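Local coordinates for sporulation and cell division protein SsgA (Streptomyces sp. Ag82_O1-9, PDB 6SLC) that probably takes part in sporulation-specific cell division in Streptomyces, as a member of the SsgA-like family that includes the FtsZ-recruiting SsgB, at residues S39-T51 against Y55-E67. Sequence-based numbering, arbitrary orientation.
Sequences SSLPVPAGLRYDT and YAVHATFHTGAEE
R48 and H58 form one of the hydrogen-bonded pairs of this antiparallel β hairpin, each backbone N donating to the other's O. G46 and T60 form the next such pair, T60 N reaching G46 O at 2.8 Å. Beyond it one further hydrogen bond, from H62 N to P44 O, continues the ladder. Near the turn the strands are joined instead through a water that accepts from D50 N and lies 2.6 Å from A56 O.

The hairpin illustrates how a strand pair divides its side chains between two environments. A45, L47, A59 and F61 share one face. Followed outward, L47 has CB pointing to that face and CG anti to the carbonyl carbon (chi1 -63°). From this fork CD2 leans across to the neighbouring strand and meets A59 CB at 3.6 Å, with V57 CG1 farther off at 4.4 Å. F61 fills the same face farther along: its CB touches V43 CG1 at 3.8 Å, while its CD1 lies beside A45 CB.

R48, H58 and T60 line the other face, which is more polar. R48 bends at chi2 (-148°), bringing NE to D50 OD1 at 2.8 Å in a salt bridge whose hydrogen bond is weak. The D50 carboxylate also stands at a steep angle, 69°, to the H58 ring. Its OD2 is held by N22 and T24, whereas H58 NE2 is hydrogen-bonded to D53 OD2 in the turn. H62 lays its ring edge toward P44 O, with T60 CG2 above one face, offset toward the rim.

Within the antiparallel sheet, strand 40-50 lies between 19-34 and 56-64, and 67-74 flanks the latter. L47 and Y49 pack against helix 121-134, L47 on L124 and F127 and Y49 on F127 and T131, whereas A45 and F61 meet L31 of strand 19-34.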
loop_
_atom_site.group_PDB
_atom_site.type_symbol
_atom_site.label_atom_id
_atom_site.label_comp_id
_atom_site.label_asym_id
_atom_site.label_seq_id
_atom_site.Cartn_x
_atom_site.Cartn_y
_atom_site.Cartn_z
ATOM N N SER A 39 1.773 32.616 9.939
ATOM C CA SER A 39 2.620 31.394 9.973
ATOM C C SER A 39 1.899 30.167 9.395
ATOM O O SER A 39 0.745 29.902 9.765
ATOM C CB SER A 39 3.136 31.133 11.356
ATOM O OG SER A 39 4.207 30.202 11.326
ATOM N N SER A 40 2.608 29.439 8.531
ATOM C CA SER A 40 2.132 28.199 7.872
ATOM C C SER A 40 3.258 27.161 7.867
ATOM O O SER A 40 4.418 27.553 7.893
ATOM C CB SER A 40 1.642 28.476 6.477
ATOM O OG SER A 40 2.736 28.543 5.578
ATOM N N LEU A 41 2.909 25.879 7.804
ATOM C CA LEU A 41 3.882 24.761 7.701
ATOM C C LEU A 41 3.588 23.988 6.423
ATOM O O LEU A 41 2.429 23.858 6.022
ATOM C CB LEU A 41 3.753 23.861 8.934
ATOM C CG LEU A 41 4.082 24.530 10.269
ATOM C CD1 LEU A 41 3.698 23.636 11.435
ATOM C CD2 LEU A 41 5.553 24.895 10.365
ATOM N N PRO A 42 4.620 23.410 5.776
ATOM C CA PRO A 42 4.437 22.649 4.549
ATOM C C PRO A 42 3.860 21.265 4.867
ATOM O O PRO A 42 4.347 20.601 5.787
ATOM C CB PRO A 42 5.861 22.528 3.984
ATOM C CG PRO A 42 6.728 22.494 5.219
ATOM C CD PRO A 42 6.022 23.409 6.207
ATOM N N VAL A 43 2.848 20.854 4.098
ATOM C CA VAL A 43 2.281 19.483 4.172
ATOM C C VAL A 43 2.262 18.920 2.763
ATOM O O VAL A 43 1.318 19.164 2.013
ATOM C CB VAL A 43 0.877 19.488 4.794
ATOM C CG1 VAL A 43 0.310 18.085 4.850
ATOM C CG2 VAL A 43 0.873 20.126 6.168
ATOM N N PRO A 44 3.278 18.130 2.362
ATOM C CA PRO A 44 3.176 17.334 1.147
ATOM C C PRO A 44 1.965 16.404 1.300
ATOM O O PRO A 44 1.752 15.862 2.373
ATOM C CB PRO A 44 4.484 16.528 1.060
ATOM C CG PRO A 44 5.402 17.133 2.111
ATOM C CD PRO A 44 4.515 17.857 3.099
ATOM N N ALA A 45 1.163 16.281 0.248
ATOM C CA ALA A 45 -0.061 15.462 0.250
ATOM C C ALA A 45 -0.106 14.693 -1.054
ATOM O O ALA A 45 0.300 15.250 -2.076
ATOM C CB ALA A 45 -1.267 16.327 0.427
ATOM N N GLY A 46 -0.469 13.419 -0.968
ATOM C CA GLY A 46 -0.788 12.580 -2.128
ATOM C C GLY A 46 -2.291 12.476 -2.260
ATOM O O GLY A 46 -2.954 12.215 -1.244
ATOM N N LEU A 47 -2.815 12.767 -3.442
ATOM C CA LEU A 47 -4.240 12.548 -3.760
ATOM C C LEU A 47 -4.293 11.335 -4.680
ATOM O O LEU A 47 -3.394 11.180 -5.523
ATOM C CB LEU A 47 -4.819 13.795 -4.425
ATOM C CG LEU A 47 -4.828 15.067 -3.585
ATOM C CD1 LEU A 47 -5.609 16.155 -4.327
ATOM C CD2 LEU A 47 -5.421 14.857 -2.195
ATOM N N ARG A 48 -5.283 10.487 -4.480
ATOM C CA ARG A 48 -5.482 9.252 -5.274
ATOM C C ARG A 48 -6.984 9.165 -5.599
ATOM O O ARG A 48 -7.819 9.432 -4.710
ATOM C CB ARG A 48 -4.875 8.138 -4.417
ATOM C CG ARG A 48 -5.161 6.695 -4.788
ATOM C CD ARG A 48 -5.198 5.875 -3.494
ATOM N NE ARG A 48 -5.502 4.509 -3.845
ATOM C CZ ARG A 48 -4.624 3.638 -4.312
ATOM N NH1 ARG A 48 -3.354 3.987 -4.449
ATOM N NH2 ARG A 48 -5.015 2.411 -4.622
ATOM N N TYR A 49 -7.309 8.925 -6.860
ATOM C CA TYR A 49 -8.676 8.609 -7.323
ATOM C C TYR A 49 -8.696 7.177 -7.858
ATOM O O TYR A 49 -7.875 6.872 -8.729
ATOM C CB TYR A 49 -9.110 9.614 -8.381
ATOM C CG TYR A 49 -10.506 9.371 -8.876
ATOM C CD1 TYR A 49 -11.600 9.698 -8.086
ATOM C CD2 TYR A 49 -10.738 8.808 -10.124
ATOM C CE1 TYR A 49 -12.894 9.486 -8.526
ATOM C CE2 TYR A 49 -12.027 8.580 -10.578
ATOM C CZ TYR A 49 -13.104 8.921 -9.770
ATOM O OH TYR A 49 -14.370 8.715 -10.200
ATOM N N ASP A 50 -9.602 6.348 -7.338
ATOM C CA ASP A 50 -9.790 4.932 -7.730
ATOM C C ASP A 50 -11.146 4.792 -8.427
ATOM O O ASP A 50 -12.149 5.100 -7.814
ATOM C CB ASP A 50 -9.641 4.023 -6.512
ATOM C CG ASP A 50 -8.243 4.074 -5.913
ATOM O OD1 ASP A 50 -8.036 4.908 -5.060
ATOM O OD2 ASP A 50 -7.364 3.322 -6.342
ATOM N N THR A 51 -11.167 4.331 -9.672
ATOM C CA THR A 51 -12.412 4.171 -10.466
ATOM C C THR A 51 -13.325 3.132 -9.807
ATOM O O THR A 51 -14.541 3.215 -10.033
ATOM C CB THR A 51 -12.101 3.822 -11.920
ATOM O OG1 THR A 51 -11.483 2.541 -11.912
ATOM C CG2 THR A 51 -11.202 4.840 -12.582
ATOM N N TYR A 55 -16.804 7.862 -6.259
ATOM C CA TYR A 55 -17.310 9.065 -5.548
ATOM C C TYR A 55 -16.228 9.689 -4.666
ATOM O O TYR A 55 -16.468 10.813 -4.170
ATOM C CB TYR A 55 -18.527 8.712 -4.689
ATOM C CG TYR A 55 -19.742 8.364 -5.511
ATOM C CD1 TYR A 55 -20.435 9.341 -6.214
ATOM C CD2 TYR A 55 -20.167 7.054 -5.622
ATOM C CE1 TYR A 55 -21.532 9.025 -6.989
ATOM C CE2 TYR A 55 -21.264 6.717 -6.395
ATOM C CZ TYR A 55 -21.951 7.704 -7.076
ATOM O OH TYR A 55 -23.035 7.337 -7.823
ATOM N N ALA A 56 -15.095 9.006 -4.463
ATOM C CA ALA A 56 -14.126 9.368 -3.401
ATOM C C ALA A 56 -12.815 9.889 -3.982
ATOM O O ALA A 56 -12.414 9.510 -5.090
ATOM C CB ALA A 56 -13.868 8.209 -2.486
ATOM N N VAL A 57 -12.176 10.758 -3.210
ATOM C CA VAL A 57 -10.746 11.107 -3.357
ATOM C C VAL A 57 -10.068 10.778 -2.033
ATOM O O VAL A 57 -10.572 11.219 -0.984
ATOM C CB VAL A 57 -10.578 12.571 -3.759
ATOM C CG1 VAL A 57 -9.119 13.013 -3.668
ATOM C CG2 VAL A 57 -11.127 12.792 -5.166
ATOM N N HIS A 58 -8.977 10.006 -2.092
ATOM C CA HIS A 58 -8.156 9.634 -0.909
ATOM C C HIS A 58 -6.999 10.609 -0.816
ATOM O O HIS A 58 -6.316 10.815 -1.832
ATOM C CB HIS A 58 -7.752 8.166 -0.998
ATOM C CG HIS A 58 -8.941 7.262 -0.978
ATOM N ND1 HIS A 58 -9.500 6.799 0.216
ATOM C CD2 HIS A 58 -9.706 6.769 -1.986
ATOM C CE1 HIS A 58 -10.553 6.058 -0.066
ATOM N NE2 HIS A 58 -10.699 6.020 -1.414
ATOM N N ALA A 59 -6.822 11.215 0.354
ATOM C CA ALA A 59 -5.716 12.158 0.620
ATOM C C ALA A 59 -4.800 11.556 1.689
ATOM O O ALA A 59 -5.300 11.096 2.724
ATOM C CB ALA A 59 -6.270 13.500 1.019
ATOM N N THR A 60 -3.499 11.529 1.418
ATOM C CA THR A 60 -2.431 11.244 2.416
ATOM C C THR A 60 -1.668 12.542 2.720
ATOM O O THR A 60 -1.004 13.071 1.823
ATOM C CB THR A 60 -1.501 10.150 1.904
ATOM O OG1 THR A 60 -2.274 8.988 1.601
ATOM C CG2 THR A 60 -0.448 9.785 2.914
ATOM N N PHE A 61 -1.820 13.078 3.926
ATOM C CA PHE A 61 -1.056 14.244 4.431
ATOM C C PHE A 61 0.212 13.738 5.122
ATOM O O PHE A 61 0.106 13.030 6.134
ATOM C CB PHE A 61 -1.923 15.061 5.389
ATOM C CG PHE A 61 -3.224 15.510 4.792
ATOM C CD1 PHE A 61 -3.249 16.349 3.691
ATOM C CD2 PHE A 61 -4.426 15.102 5.339
ATOM C CE1 PHE A 61 -4.455 16.749 3.135
ATOM C CE2 PHE A 61 -5.631 15.506 4.784
ATOM C CZ PHE A 61 -5.643 16.312 3.670
ATOM N N HIS A 62 1.376 14.051 4.561
ATOM C CA HIS A 62 2.694 13.712 5.160
ATOM C C HIS A 62 2.993 14.764 6.226
ATOM O O HIS A 62 3.481 15.847 5.857
ATOM C CB HIS A 62 3.758 13.600 4.067
ATOM C CG HIS A 62 3.447 12.542 3.064
ATOM N ND1 HIS A 62 3.786 11.209 3.254
ATOM C CD2 HIS A 62 2.806 12.619 1.876
ATOM C CE1 HIS A 62 3.370 10.507 2.211
ATOM N NE2 HIS A 62 2.762 11.354 1.349
ATOM N N THR A 63 2.618 14.482 7.477
ATOM C CA THR A 63 2.685 15.445 8.611
ATOM C C THR A 63 4.039 15.356 9.337
ATOM O O THR A 63 4.282 16.209 10.209
ATOM C CB THR A 63 1.519 15.235 9.581
ATOM O OG1 THR A 63 1.522 13.867 9.986
ATOM C CG2 THR A 63 0.197 15.610 8.951
ATOM N N GLY A 64 4.859 14.357 9.007
ATOM C CA GLY A 64 6.244 14.203 9.484
ATOM C C GLY A 64 6.953 13.138 8.674
ATOM O O GLY A 64 6.325 12.599 7.735
ATOM N N ALA A 65 8.223 12.866 8.976
ATOM C CA ALA A 65 9.095 12.043 8.104
ATOM C C ALA A 65 8.451 10.665 7.897
ATOM O O ALA A 65 8.345 10.217 6.728
ATOM C CB ALA A 65 10.480 11.942 8.696
ATOM N N GLU A 66 8.036 10.020 8.992
ATOM C CA GLU A 66 7.464 8.650 8.974
ATOM C C GLU A 66 6.099 8.667 9.674
ATOM O O GLU A 66 5.803 7.706 10.402
ATOM C CB GLU A 66 8.463 7.696 9.622
ATOM C CG GLU A 66 9.771 7.566 8.853
ATOM C CD GLU A 66 10.876 6.899 9.661
ATOM O OE1 GLU A 66 11.289 5.784 9.297
ATOM O OE2 GLU A 66 11.285 7.491 10.685
ATOM N N GLU A 67 5.297 9.721 9.445
ATOM C CA GLU A 67 3.877 9.754 9.870
ATOM C C GLU A 67 2.989 10.362 8.768
ATOM O O GLU A 67 3.409 11.302 8.059
ATOM C CB GLU A 67 3.745 10.409 11.243
ATOM C CG GLU A 67 4.029 11.892 11.301
ATOM C CD GLU A 67 3.557 12.512 12.616
ATOM O OE1 GLU A 67 3.101 13.676 12.611
ATOM O OE2 GLU A 67 3.644 11.817 13.664
HETATM O O HOH W 1 -3.577 8.887 -0.975
HETATM O O HOH W 2 -11.336 7.155 -5.416
#